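Local coordinates for protein chloride intracellular channel exc-4 (Caenorhabditis elegans, PDB 2YV9) that may insert into membranes to form chloride ion channels and is required to regulate the lumen size of the growing excretory canal, at residues 15-26 against 54-65. Residues are numbered along the deposited sequence; the frame is centred on the assembly and turned at random.
Sequences QSKPLLELYVKA and GVARVEVKTVNV
Arg57 reaches across to the residues leading into strand 19-25 and grips the carbonyl oxygen of Lys17 side-on: NE and NH2 both donate to Lys17 O, NH2 at 3.0 Å, and the oxygen lies in the guanidinium plane. A bend at chi3 (-77°) brings the flat group over the incoming chain, where it is sandwiched, Leu19 CB over one face and Gln15 CA 3.6 Å above the other. Arginine suits this place because its edge can bond while its faces pack against carbon; NH2 also forms a salt bridge with Glu86. Replacing the arginine by an alanine removes both side-chain donors to Lys17 O, and would probably cost Glu86 this salt bridge and open a gap between Gln15 and Leu19.

Beyond this clasp, strands 19-25 and 57-63 run parallel, paired by alternating bonds such as Leu20 N to Arg57 O (2.9 Å, 171° at the hydrogen). On the face of Arg57, Glu21 and Glu59 lie side by side, pointing the same way, a like-charge pair in the Glu21 conformer described. Farther along, Val63 CG2 meets the edge of the Tyr23 ring, 3.7 Å from CD1. The other face is largely aliphatic: Val24 crosses Val60 at about a right angle, Val24 CG2 standing 4.0 Å from Val60 CG1, and beta-branched residues fit such extended chain.

The two strands and the intervening helix 38-52 make up a beta-alpha-beta unit of the thioredoxin-like N-terminal domain. Helix 38-52 covers the aliphatic face, with Trp44 against Leu22 and Val60 and Cys40 against Val24, while strand 81-84 pairs antiparallel with the other edge of 19-25, leaving 57-63 outermost in the sheet within this chain.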
loop_
_atom_site.group_PDB
_atom_site.type_symbol
_atom_site.label_atom_id
_atom_site.label_comp_id
_atom_site.label_asym_id
_atom_site.label_seq_id
_atom_site.Cartn_x
_atom_site.Cartn_y
_atom_site.Cartn_z
ATOM N N GLN A 15 -12.243 -26.783 -2.207
ATOM C CA GLN A 15 -11.362 -26.232 -3.240
ATOM C C GLN A 15 -12.090 -25.492 -4.381
ATOM O O GLN A 15 -11.445 -25.018 -5.314
ATOM C CB GLN A 15 -10.426 -27.322 -3.800
ATOM C CG GLN A 15 -9.220 -27.655 -2.899
ATOM C CD GLN A 15 -9.516 -28.697 -1.819
ATOM O OE1 GLN A 15 -10.631 -29.206 -1.708
ATOM N NE2 GLN A 15 -8.501 -29.020 -1.022
ATOM N N SER A 16 -13.414 -25.378 -4.301
ATOM C CA SER A 16 -14.188 -24.558 -5.243
ATOM C C SER A 16 -13.950 -23.072 -5.007
ATOM O O SER A 16 -13.765 -22.311 -5.955
ATOM C CB SER A 16 -15.695 -24.836 -5.109
ATOM O OG SER A 16 -16.474 -23.868 -5.804
ATOM N N LYS A 17 -13.993 -22.657 -3.743
ATOM C CA LYS A 17 -13.890 -21.232 -3.421
ATOM C C LYS A 17 -12.457 -20.762 -3.529
ATOM O O LYS A 17 -11.510 -21.539 -3.329
ATOM C CB LYS A 17 -14.418 -20.886 -2.035
ATOM C CG LYS A 17 -13.999 -21.790 -0.918
ATOM C CD LYS A 17 -15.148 -22.687 -0.478
ATOM C CE LYS A 17 -15.102 -22.977 1.014
ATOM N NZ LYS A 17 -16.240 -23.868 1.398
ATOM N N PRO A 18 -12.296 -19.482 -3.873
ATOM C CA PRO A 18 -10.947 -18.942 -4.071
ATOM C C PRO A 18 -10.036 -19.091 -2.852
ATOM O O PRO A 18 -10.502 -19.005 -1.707
ATOM C CB PRO A 18 -11.200 -17.473 -4.390
ATOM C CG PRO A 18 -12.608 -17.193 -3.981
ATOM C CD PRO A 18 -13.343 -18.476 -4.105
ATOM N N LEU A 19 -8.750 -19.343 -3.109
ATOM C CA LEU A 19 -7.731 -19.420 -2.088
ATOM C C LEU A 19 -6.940 -18.127 -2.156
ATOM O O LEU A 19 -6.310 -17.844 -3.188
ATOM C CB LEU A 19 -6.767 -20.606 -2.306
ATOM C CG LEU A 19 -5.522 -20.620 -1.411
ATOM C CD1 LEU A 19 -5.970 -20.667 0.081
ATOM C CD2 LEU A 19 -4.594 -21.784 -1.771
ATOM N N LEU A 20 -6.994 -17.351 -1.071
ATOM C CA LEU A 20 -6.274 -16.072 -0.950
ATOM C C LEU A 20 -5.235 -16.236 0.147
ATOM O O LEU A 20 -5.590 -16.627 1.275
ATOM C CB LEU A 20 -7.251 -14.961 -0.589
ATOM C CG LEU A 20 -8.421 -14.745 -1.555
ATOM C CD1 LEU A 20 -9.462 -13.718 -1.023
ATOM C CD2 LEU A 20 -7.903 -14.384 -2.944
ATOM N N GLU A 21 -3.963 -16.017 -0.187
ATOM C CA GLU A 21 -2.882 -16.094 0.789
ATOM C C GLU A 21 -2.483 -14.657 1.101
ATOM O O GLU A 21 -2.345 -13.845 0.199
ATOM C CB GLU A 21 -1.707 -16.922 0.253
ATOM C CG GLU A 21 -2.162 -18.285 -0.285
ATOM C CD GLU A 21 -1.077 -19.036 -1.033
ATOM O OE1 GLU A 21 -0.002 -19.275 -0.435
ATOM O OE2 GLU A 21 -1.317 -19.416 -2.205
ATOM N N LEU A 22 -2.402 -14.344 2.389
ATOM C CA LEU A 22 -1.969 -13.043 2.860
ATOM C C LEU A 22 -0.634 -13.178 3.557
ATOM O O LEU A 22 -0.488 -13.987 4.474
ATOM C CB LEU A 22 -2.992 -12.493 3.838
ATOM C CG LEU A 22 -2.679 -11.069 4.294
ATOM C CD1 LEU A 22 -2.902 -10.060 3.175
ATOM C CD2 LEU A 22 -3.586 -10.752 5.458
ATOM N N TYR A 23 0.330 -12.368 3.111
ATOM C CA TYR A 23 1.650 -12.316 3.705
ATOM C C TYR A 23 1.639 -11.076 4.574
ATOM O O TYR A 23 1.265 -10.008 4.111
ATOM C CB TYR A 23 2.727 -12.174 2.620
ATOM C CG TYR A 23 2.964 -13.438 1.828
ATOM C CD1 TYR A 23 4.005 -14.293 2.128
ATOM C CD2 TYR A 23 2.091 -13.806 0.804
ATOM C CE1 TYR A 23 4.207 -15.455 1.403
ATOM C CE2 TYR A 23 2.300 -14.955 0.072
ATOM C CZ TYR A 23 3.350 -15.777 0.377
ATOM O OH TYR A 23 3.530 -16.933 -0.361
ATOM N N VAL A 24 2.016 -11.230 5.828
ATOM C CA VAL A 24 2.023 -10.152 6.801
ATOM C C VAL A 24 3.444 -9.946 7.345
ATOM O O VAL A 24 4.211 -10.879 7.476
ATOM C CB VAL A 24 1.015 -10.387 7.945
ATOM C CG1 VAL A 24 -0.447 -10.482 7.369
ATOM C CG2 VAL A 24 1.393 -11.616 8.818
ATOM N N LYS A 25 3.746 -8.708 7.717
ATOM C CA LYS A 25 5.011 -8.406 8.345
ATOM C C LYS A 25 5.158 -9.151 9.675
ATOM O O LYS A 25 4.280 -9.083 10.518
ATOM C CB LYS A 25 5.111 -6.899 8.596
ATOM C CG LYS A 25 6.459 -6.500 9.177
ATOM C CD LYS A 25 6.519 -5.089 9.777
ATOM C CE LYS A 25 7.836 -4.938 10.586
ATOM N NZ LYS A 25 7.884 -5.819 11.847
ATOM N N ALA A 26 6.273 -9.871 9.853
ATOM C CA ALA A 26 6.544 -10.602 11.077
ATOM C C ALA A 26 7.036 -9.677 12.196
ATOM O O ALA A 26 7.630 -8.617 11.953
ATOM C CB ALA A 26 7.638 -11.702 10.810
ATOM N N GLY A 54 -17.450 -19.113 4.701
ATOM C CA GLY A 54 -17.194 -20.040 3.585
ATOM C C GLY A 54 -17.096 -19.427 2.197
ATOM O O GLY A 54 -17.177 -20.145 1.196
ATOM N N VAL A 55 -16.891 -18.113 2.115
ATOM C CA VAL A 55 -16.769 -17.438 0.822
ATOM C C VAL A 55 -15.353 -17.644 0.230
ATOM O O VAL A 55 -15.190 -17.696 -0.992
ATOM C CB VAL A 55 -17.115 -15.924 0.972
ATOM C CG1 VAL A 55 -16.599 -15.080 -0.188
ATOM C CG2 VAL A 55 -18.633 -15.714 1.144
ATOM N N ALA A 56 -14.339 -17.742 1.079
ATOM C CA ALA A 56 -12.958 -17.927 0.603
ATOM C C ALA A 56 -12.188 -18.886 1.520
ATOM O O ALA A 56 -12.519 -19.020 2.693
ATOM C CB ALA A 56 -12.237 -16.568 0.536
ATOM N N ARG A 57 -11.189 -19.569 0.962
ATOM C CA ARG A 57 -10.145 -20.198 1.720
ATOM C C ARG A 57 -9.041 -19.146 1.896
ATOM O O ARG A 57 -8.715 -18.396 0.960
ATOM C CB ARG A 57 -9.578 -21.403 1.011
ATOM C CG ARG A 57 -10.589 -22.522 0.801
ATOM C CD ARG A 57 -9.968 -23.620 -0.049
ATOM N NE ARG A 57 -9.935 -23.244 -1.461
ATOM C CZ ARG A 57 -8.976 -23.571 -2.324
ATOM N NH1 ARG A 57 -7.938 -24.309 -1.951
ATOM N NH2 ARG A 57 -9.064 -23.171 -3.586
ATOM N N VAL A 58 -8.469 -19.115 3.090
ATOM C CA VAL A 58 -7.481 -18.109 3.423
ATOM C C VAL A 58 -6.361 -18.746 4.223
ATOM O O VAL A 58 -6.606 -19.475 5.195
ATOM C CB VAL A 58 -8.112 -16.981 4.282
ATOM C CG1 VAL A 58 -7.092 -15.848 4.619
ATOM C CG2 VAL A 58 -9.337 -16.444 3.640
ATOM N N GLU A 59 -5.126 -18.443 3.820
ATOM C CA GLU A 59 -3.954 -18.804 4.581
ATOM C C GLU A 59 -3.233 -17.508 4.901
ATOM O O GLU A 59 -3.325 -16.565 4.137
ATOM C CB GLU A 59 -3.053 -19.750 3.781
ATOM C CG GLU A 59 -3.708 -21.105 3.483
ATOM C CD GLU A 59 -2.848 -22.005 2.600
ATOM O OE1 GLU A 59 -1.855 -21.507 2.017
ATOM O OE2 GLU A 59 -3.178 -23.206 2.489
ATOM N N VAL A 60 -2.580 -17.443 6.053
ATOM C CA VAL A 60 -1.763 -16.310 6.401
ATOM C C VAL A 60 -0.359 -16.783 6.744
ATOM O O VAL A 60 -0.212 -17.755 7.488
ATOM C CB VAL A 60 -2.321 -15.542 7.622
ATOM C CG1 VAL A 60 -1.379 -14.333 7.965
ATOM C CG2 VAL A 60 -3.717 -15.050 7.345
ATOM N N LYS A 61 0.647 -16.046 6.258
ATOM C CA LYS A 61 2.066 -16.358 6.475
ATOM C C LYS A 61 2.833 -15.111 6.873
ATOM O O LYS A 61 2.613 -14.055 6.294
ATOM C CB LYS A 61 2.690 -16.923 5.201
ATOM C CG LYS A 61 2.104 -18.250 4.787
ATOM C CD LYS A 61 2.722 -18.797 3.514
ATOM C CE LYS A 61 2.061 -20.108 3.098
ATOM N NZ LYS A 61 2.132 -21.146 4.164
ATOM N N THR A 62 3.736 -15.256 7.845
ATOM C CA THR A 62 4.521 -14.144 8.339
ATOM C C THR A 62 5.846 -14.069 7.597
ATOM O O THR A 62 6.439 -15.091 7.274
ATOM C CB THR A 62 4.833 -14.262 9.850
ATOM O OG1 THR A 62 5.777 -15.335 10.059
ATOM C CG2 THR A 62 3.517 -14.457 10.711
ATOM N N VAL A 63 6.332 -12.856 7.374
ATOM C CA VAL A 63 7.580 -12.644 6.669
ATOM C C VAL A 63 8.453 -11.587 7.322
ATOM O O VAL A 63 7.990 -10.567 7.840
ATOM C CB VAL A 63 7.289 -12.248 5.195
ATOM C CG1 VAL A 63 8.547 -11.784 4.499
ATOM C CG2 VAL A 63 6.674 -13.408 4.457
ATOM N N ASN A 64 9.758 -11.830 7.280
ATOM C CA ASN A 64 10.727 -10.861 7.669
ATOM C C ASN A 64 10.986 -10.029 6.429
ATOM O O ASN A 64 11.542 -10.511 5.448
ATOM C CB ASN A 64 11.986 -11.605 8.129
ATOM C CG ASN A 64 13.015 -10.708 8.701
ATOM O OD1 ASN A 64 13.111 -9.538 8.342
ATOM N ND2 ASN A 64 13.851 -11.266 9.579
ATOM N N VAL A 65 10.522 -8.788 6.444
ATOM C CA VAL A 65 10.649 -7.918 5.284
ATOM C C VAL A 65 12.096 -7.648 4.884
ATOM O O VAL A 65 12.369 -7.126 3.791
ATOM C CB VAL A 65 9.958 -6.555 5.514
ATOM C CG1 VAL A 65 8.450 -6.742 5.731
ATOM C CG2 VAL A 65 10.607 -5.812 6.684
HETATM O O HOH W 1 9.539 -8.133 9.576
#